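Precorrin-6A reductase (Rhodobacter capsulatus, PDB 4X7G) catalyses the NADPH-dependent reduction of precorrin-6A on the way to cobalamin, between two Rossmann-type domains that exchange a strand. Local coordinates at residues A93-P101 with R222-T233. Sequence-based numbering, arbitrary orientation.
Sequences ALCAFERAP and RPAVPARDICAT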
ATOM      1  N   ALA A  93     -10.085  -3.749 -19.727  1.00 14.70           N
ATOM      2  CA  ALA A  93      -9.192  -2.630 -19.635  1.00 15.23           C
ATOM      3  C   ALA A  93      -8.709  -2.427 -18.172  1.00 13.11           C
ATOM      4  O   ALA A  93      -9.466  -2.648 -17.256  1.00 13.23           O
ATOM      5  CB  ALA A  93      -9.895  -1.369 -20.020  1.00 15.22           C
ATOM      6  N   LEU A  94      -7.443  -2.122 -18.037  1.00 12.91           N
ATOM      7  CA  LEU A  94      -6.773  -2.020 -16.717  1.00 12.45           C
ATOM      8  C   LEU A  94      -5.928  -0.762 -16.606  1.00 12.61           C
ATOM      9  O   LEU A  94      -5.165  -0.428 -17.516  1.00 12.36           O
ATOM     10  CB  LEU A  94      -5.822  -3.205 -16.571  1.00 12.33           C
ATOM     11  CG  LEU A  94      -4.887  -3.251 -15.376  1.00 12.53           C
ATOM     12  CD1 LEU A  94      -5.648  -3.324 -14.091  1.00 12.97           C
ATOM     13  CD2 LEU A  94      -3.943  -4.454 -15.469  1.00 12.44           C
ATOM     14  N   CYS A  95      -6.091  -0.007 -15.510  1.00 12.23           N
ATOM     15  CA  CYS A  95      -5.141   1.036 -15.173  1.00 11.56           C
ATOM     16  C   CYS A  95      -4.710   0.835 -13.743  1.00 11.40           C
ATOM     17  O   CYS A  95      -5.548   0.513 -12.860  1.00 11.86           O
ATOM     18  CB  CYS A  95      -5.698   2.426 -15.258  1.00 13.02           C
ATOM     19  SG  CYS A  95      -4.324   3.618 -15.528  1.00 14.96           S
ATOM     20  N   ALA A  96      -3.433   1.053 -13.433  1.00 11.90           N
ATOM     21  CA  ALA A  96      -2.956   1.053 -12.023  1.00 12.86           C
ATOM     22  C   ALA A  96      -2.945   2.447 -11.530  1.00 12.45           C
ATOM     23  O   ALA A  96      -2.278   3.305 -12.070  1.00 14.75           O
ATOM     24  CB  ALA A  96      -1.528   0.449 -11.944  1.00 14.73           C
ATOM     25  N   PHE A  97      -3.616   2.697 -10.402  1.00 12.19           N
ATOM     26  CA  PHE A  97      -3.609   3.941  -9.736  1.00 11.82           C
ATOM     27  C   PHE A  97      -2.542   3.911  -8.696  1.00 13.58           C
ATOM     28  O   PHE A  97      -2.693   3.375  -7.588  1.00 16.02           O
ATOM     29  CB  PHE A  97      -4.961   4.216  -9.064  1.00 12.20           C
ATOM     30  CG  PHE A  97      -5.090   5.534  -8.381  1.00 12.15           C
ATOM     31  CD1 PHE A  97      -4.150   6.577  -8.502  1.00 12.40           C
ATOM     32  CD2 PHE A  97      -6.223   5.856  -7.593  1.00 11.90           C
ATOM     33  CE1 PHE A  97      -4.339   7.814  -7.863  1.00 13.57           C
ATOM     34  CE2 PHE A  97      -6.443   7.066  -7.026  1.00 13.14           C
ATOM     35  CZ  PHE A  97      -5.498   8.017  -7.109  1.00 13.78           C
ATOM     36  N   GLU A  98      -1.392   4.390  -9.115  1.00 15.04           N
ATOM     37  CA  GLU A  98      -0.233   4.517  -8.186  1.00 20.56           C
ATOM     38  C   GLU A  98       0.549   5.738  -8.515  1.00 17.18           C
ATOM     39  O   GLU A  98       0.764   6.085  -9.711  1.00 17.16           O
ATOM     40  CB  GLU A  98       0.568   3.322  -8.164  1.00 25.42           C
ATOM     41  CG  GLU A  98       1.240   2.937  -9.415  1.00 26.75           C
ATOM     42  CD  GLU A  98       2.558   2.083  -9.200  1.00 29.85           C
ATOM     43  OE1 GLU A  98       2.714   1.222  -8.278  1.00 35.22           O
ATOM     44  OE2 GLU A  98       3.420   2.161 -10.070  1.00 28.12           O
ATOM     45  N   ARG A  99       0.924   6.400  -7.467  1.00 14.70           N
ATOM     46  CA  ARG A  99       1.525   7.748  -7.526  1.00 16.00           C
ATOM     47  C   ARG A  99       3.031   7.506  -7.751  1.00 13.41           C
ATOM     48  O   ARG A  99       3.525   6.376  -7.711  1.00 14.21           O
ATOM     49  CB  ARG A  99       1.304   8.544  -6.287  1.00 15.70           C
ATOM     50  CG  ARG A  99      -0.159   8.746  -6.023  1.00 20.51           C
ATOM     51  CD  ARG A  99      -0.230   8.874  -4.621  1.00 32.70           C
ATOM     52  NE  ARG A  99      -0.114  10.191  -4.210  1.00 30.33           N
ATOM     53  CZ  ARG A  99      -1.161  11.007  -4.160  1.00 37.27           C
ATOM     54  NH1 ARG A  99      -2.313  10.642  -4.698  1.00 38.26           N
ATOM     55  NH2 ARG A  99      -1.047  12.221  -3.670  1.00 38.98           N
ATOM     56  N   ALA A 100       3.715   8.557  -8.147  1.00 15.13           N
ATOM     57  CA  ALA A 100       5.150   8.478  -8.316  1.00 14.06           C
ATOM     58  C   ALA A 100       5.789   8.082  -6.981  1.00 12.53           C
ATOM     59  O   ALA A 100       5.262   8.406  -5.898  1.00 13.64           O
ATOM     60  CB  ALA A 100       5.665   9.817  -8.702  1.00 17.04           C
ATOM     61  N   PRO A 101       6.912   7.414  -7.022  1.00 13.43           N
ATOM     62  CA  PRO A 101       7.652   7.200  -5.773  1.00 13.67           C
ATOM     63  C   PRO A 101       7.904   8.528  -5.094  1.00 13.57           C
ATOM     64  O   PRO A 101       8.135   9.543  -5.749  1.00 14.33           O
ATOM     65  CB  PRO A 101       8.940   6.545  -6.285  1.00 15.02           C
ATOM     66  CG  PRO A 101       8.628   5.919  -7.631  1.00 17.24           C
ATOM     67  CD  PRO A 101       7.629   6.917  -8.241  1.00 15.60           C
ATOM     68  N   ARG A 222      10.672   0.165  -4.968  1.00 12.95           N
ATOM     69  CA  ARG A 222       9.555  -0.641  -5.363  1.00 13.90           C
ATOM     70  C   ARG A 222       9.956  -1.930  -6.129  1.00 13.41           C
ATOM     71  O   ARG A 222      10.969  -1.889  -6.837  1.00 15.20           O
ATOM     72  CB  ARG A 222       8.633   0.163  -6.266  1.00 13.75           C
ATOM     73  CG  ARG A 222       7.831   1.205  -5.514  1.00 13.20           C
ATOM     74  CD  ARG A 222       7.134   2.093  -6.478  1.00 13.20           C
ATOM     75  NE  ARG A 222       6.309   3.096  -5.805  1.00 12.84           N
ATOM     76  CZ  ARG A 222       5.574   4.001  -6.436  1.00 13.19           C
ATOM     77  NH1 ARG A 222       5.566   4.038  -7.784  1.00 14.31           N
ATOM     78  NH2 ARG A 222       4.813   4.807  -5.783  1.00 13.64           N
ATOM     79  N   PRO A 223       9.175  -2.991  -6.004  1.00 14.30           N
ATOM     80  CA  PRO A 223       9.445  -4.262  -6.680  1.00 15.63           C
ATOM     81  C   PRO A 223       8.990  -4.114  -8.159  1.00 16.80           C
ATOM     82  O   PRO A 223       8.167  -3.294  -8.507  1.00 16.78           O
ATOM     83  CB  PRO A 223       8.551  -5.258  -5.953  1.00 19.11           C
ATOM     84  CG  PRO A 223       7.375  -4.426  -5.479  1.00 17.05           C
ATOM     85  CD  PRO A 223       7.951  -3.099  -5.133  1.00 15.23           C
ATOM     86  N   ALA A 224       9.529  -5.006  -8.988  1.00 18.15           N
ATOM     87  CA  ALA A 224       9.143  -5.134 -10.405  1.00 18.52           C
ATOM     88  C   ALA A 224       7.686  -5.582 -10.525  1.00 17.10           C
ATOM     89  O   ALA A 224       7.244  -6.499  -9.812  1.00 19.35           O
ATOM     90  CB  ALA A 224      10.042  -6.159 -11.097  1.00 21.22           C
ATOM     91  N   VAL A 225       6.996  -4.959 -11.478  1.00 16.35           N
ATOM     92  CA  VAL A 225       5.669  -5.383 -11.888  1.00 17.72           C
ATOM     93  C   VAL A 225       5.574  -5.298 -13.413  1.00 16.32           C
ATOM     94  O   VAL A 225       6.095  -4.389 -13.977  1.00 18.09           O
ATOM     95  CB  VAL A 225       4.582  -4.456 -11.268  1.00 20.26           C
ATOM     96  CG1 VAL A 225       3.152  -4.840 -11.695  1.00 21.69           C
ATOM     97  CG2 VAL A 225       4.709  -4.445  -9.716  1.00 21.68           C
ATOM     98  N   PRO A 226       4.898  -6.236 -14.049  1.00 17.32           N
ATOM     99  CA  PRO A 226       4.782  -6.139 -15.488  1.00 17.94           C
ATOM    100  C   PRO A 226       4.116  -4.871 -15.942  1.00 17.88           C
ATOM    101  O   PRO A 226       3.348  -4.205 -15.175  1.00 18.56           O
ATOM    102  CB  PRO A 226       3.867  -7.294 -15.824  1.00 21.17           C
ATOM    103  CG  PRO A 226       4.090  -8.319 -14.754  1.00 24.29           C
ATOM    104  CD  PRO A 226       4.342  -7.464 -13.519  1.00 19.89           C
ATOM    105  N   ALA A 227       4.354  -4.459 -17.182  1.00 19.55           N
ATOM    106  CA  ALA A 227       3.865  -3.211 -17.712  1.00 19.77           C
ATOM    107  C   ALA A 227       2.319  -3.237 -17.896  1.00 16.43           C
ATOM    108  O   ALA A 227       1.764  -4.220 -18.284  1.00 17.76           O
ATOM    109  CB  ALA A 227       4.447  -2.999 -19.111  1.00 22.29           C
ATOM    110  N   ARG A 228       1.750  -2.086 -17.538  1.00 16.05           N
ATOM    111  CA  ARG A 228       0.340  -1.791 -17.720  1.00 15.30           C
ATOM    112  C   ARG A 228       0.143  -0.306 -17.644  1.00 15.34           C
ATOM    113  O   ARG A 228       1.034   0.470 -17.182  1.00 16.77           O
ATOM    114  CB  ARG A 228      -0.587  -2.575 -16.788  1.00 16.35           C
ATOM    115  CG  ARG A 228      -0.705  -2.053 -15.352  1.00 15.88           C
ATOM    116  CD  ARG A 228       0.549  -2.369 -14.541  1.00 15.81           C
ATOM    117  NE  ARG A 228       0.211  -2.457 -13.121  1.00 16.13           N
ATOM    118  CZ  ARG A 228       0.936  -1.969 -12.115  1.00 17.48           C
ATOM    119  NH1 ARG A 228       0.467  -2.071 -10.898  1.00 15.52           N
ATOM    120  NH2 ARG A 228       2.026  -1.282 -12.331  1.00 18.33           N
ATOM    121  N   ASP A 229      -1.008   0.199 -18.088  1.00 13.46           N
ATOM    122  CA  ASP A 229      -1.273   1.568 -17.996  1.00 13.70           C
ATOM    123  C   ASP A 229      -1.181   2.056 -16.547  1.00 14.19           C
ATOM    124  O   ASP A 229      -1.716   1.369 -15.681  1.00 14.32           O
ATOM    125  CB  ASP A 229      -2.697   1.922 -18.509  1.00 14.97           C
ATOM    126  CG  ASP A 229      -2.878   1.867 -20.035  1.00 17.01           C
ATOM    127  OD1 ASP A 229      -1.925   1.539 -20.766  1.00 18.72           O
ATOM    128  OD2 ASP A 229      -4.019   2.111 -20.456  1.00 17.97           O
ATOM    129  N   ILE A 230      -0.548   3.203 -16.344  1.00 15.89           N
ATOM    130  CA  ILE A 230      -0.424   3.810 -14.984  1.00 15.74           C
ATOM    131  C   ILE A 230      -1.178   5.101 -14.980  1.00 16.99           C
ATOM    132  O   ILE A 230      -1.019   6.003 -15.881  1.00 19.35           O
ATOM    133  CB  ILE A 230       1.043   4.127 -14.674  1.00 16.62           C
ATOM    134  CG1 ILE A 230       1.875   2.894 -14.811  1.00 23.18           C
ATOM    135  CG2 ILE A 230       1.153   4.815 -13.317  1.00 20.52           C
ATOM    136  CD1 ILE A 230       1.536   1.775 -14.012  1.00 20.38           C
ATOM    137  N   CYS A 231      -2.064   5.289 -14.003  1.00 15.28           N
ATOM    138  CA  CYS A 231      -2.862   6.456 -13.770  1.00 14.46           C
ATOM    139  C   CYS A 231      -2.266   7.019 -12.489  1.00 15.74           C
ATOM    140  O   CYS A 231      -2.452   6.448 -11.391  1.00 15.86           O
ATOM    141  CB  CYS A 231      -4.346   6.081 -13.661  1.00 14.60           C
ATOM    142  SG  CYS A 231      -5.055   5.461 -15.223  1.00 15.36           S
ATOM    143  N   ALA A 232      -1.585   8.099 -12.573  1.00 16.70           N
ATOM    144  CA  ALA A 232      -0.754   8.578 -11.442  1.00 18.51           C
ATOM    145  C   ALA A 232      -1.472   9.442 -10.470  1.00 18.47           C
ATOM    146  O   ALA A 232      -0.879   9.720  -9.363  1.00 21.06           O
ATOM    147  CB  ALA A 232       0.495   9.374 -11.960  1.00 19.74           C
ATOM    148  N   THR A 233      -2.656   9.918 -10.774  1.00 17.99           N
ATOM    149  CA  THR A 233      -3.458  10.763  -9.994  1.00 17.62           C
ATOM    150  C   THR A 233      -4.909  10.381 -10.133  1.00 18.34           C
ATOM    151  O   THR A 233      -5.299   9.735 -11.112  1.00 17.02           O
ATOM    152  CB  THR A 233      -3.312  12.261 -10.353  1.00 20.16           C
ATOM    153  OG1 THR A 233      -3.961  12.490 -11.642  1.00 20.42           O
ATOM    154  CG2 THR A 233      -1.841  12.735 -10.321  1.00 22.60           C
TER
HETATM  155  O   HOH W   1      -3.134  -1.494 -19.019  1.00 16.33           O
HETATM  156  O   HOH W   2       1.255  -1.008  -8.455  1.00 21.35           O
HETATM  157  O   HOH W   3       4.763   4.699 -10.406  1.00 27.32           O
HETATM  158  O   HOH W   4       1.755  10.748  -8.852  1.00 26.00           O
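Leu94 lays its CD2 methyl 4.0 Å from CG of Arg228, apolar branch on methylene chain, while a water joins Leu94 O to the Asp229 N-H. Next along, Cys95 is bonded covalently to Cys231 through SG atoms 2.0 Å apart. With its SG anti to the backbone N (chi1 -156°), Cys95 leans across to the neighbouring strand, and Trp240 packs against both half-cystines. Ala96 carries the pairing: its N-H bonds to Asp229 O at 2.8 Å, and its O receives the Cys231 N-H, both nearly straight. Its small CB suits the face of the sheet away from the disulfide, where the Arg228 guanidinium lies flat on it and Val225 CG1 sits over the opposite face; Arg228 also salt-bridges Asp70. Strand 229-231, from near the end of the chain, runs parallel to 93-97 as the edge strand of the first Rossmann-type sheet, which fits the strand-swapping known between the two domains. After Ala96, the flat, apolar Phe97 ring brings CE1 within 3.5 Å of Thr233 C, against the backbone leading into helix 234-243. Glu98 turns its carboxylate over one face of the Arg222 guanidinium, a long, charge-only bridge of 3.7 Å from OE2 to NH1, and a water links OE1 to Arg228 NH1. Arg99 O lies in the guanidinium plane of Arg222, 3.1 Å from NH1 and 2.8 Å from NH2, and accepts from both, NH2 reaching it from above the carbonyl plane. A leucine in place of Arg222, which also bonds Ala198 O and Asn197 O, would probably leave these carbonyls without its donors and Glu98 without this counter-charge. Over the other guanidinium face, the compact Pro101 ring packs CG 3.6 Å from Arg222 NH1 without competing for N-H groups.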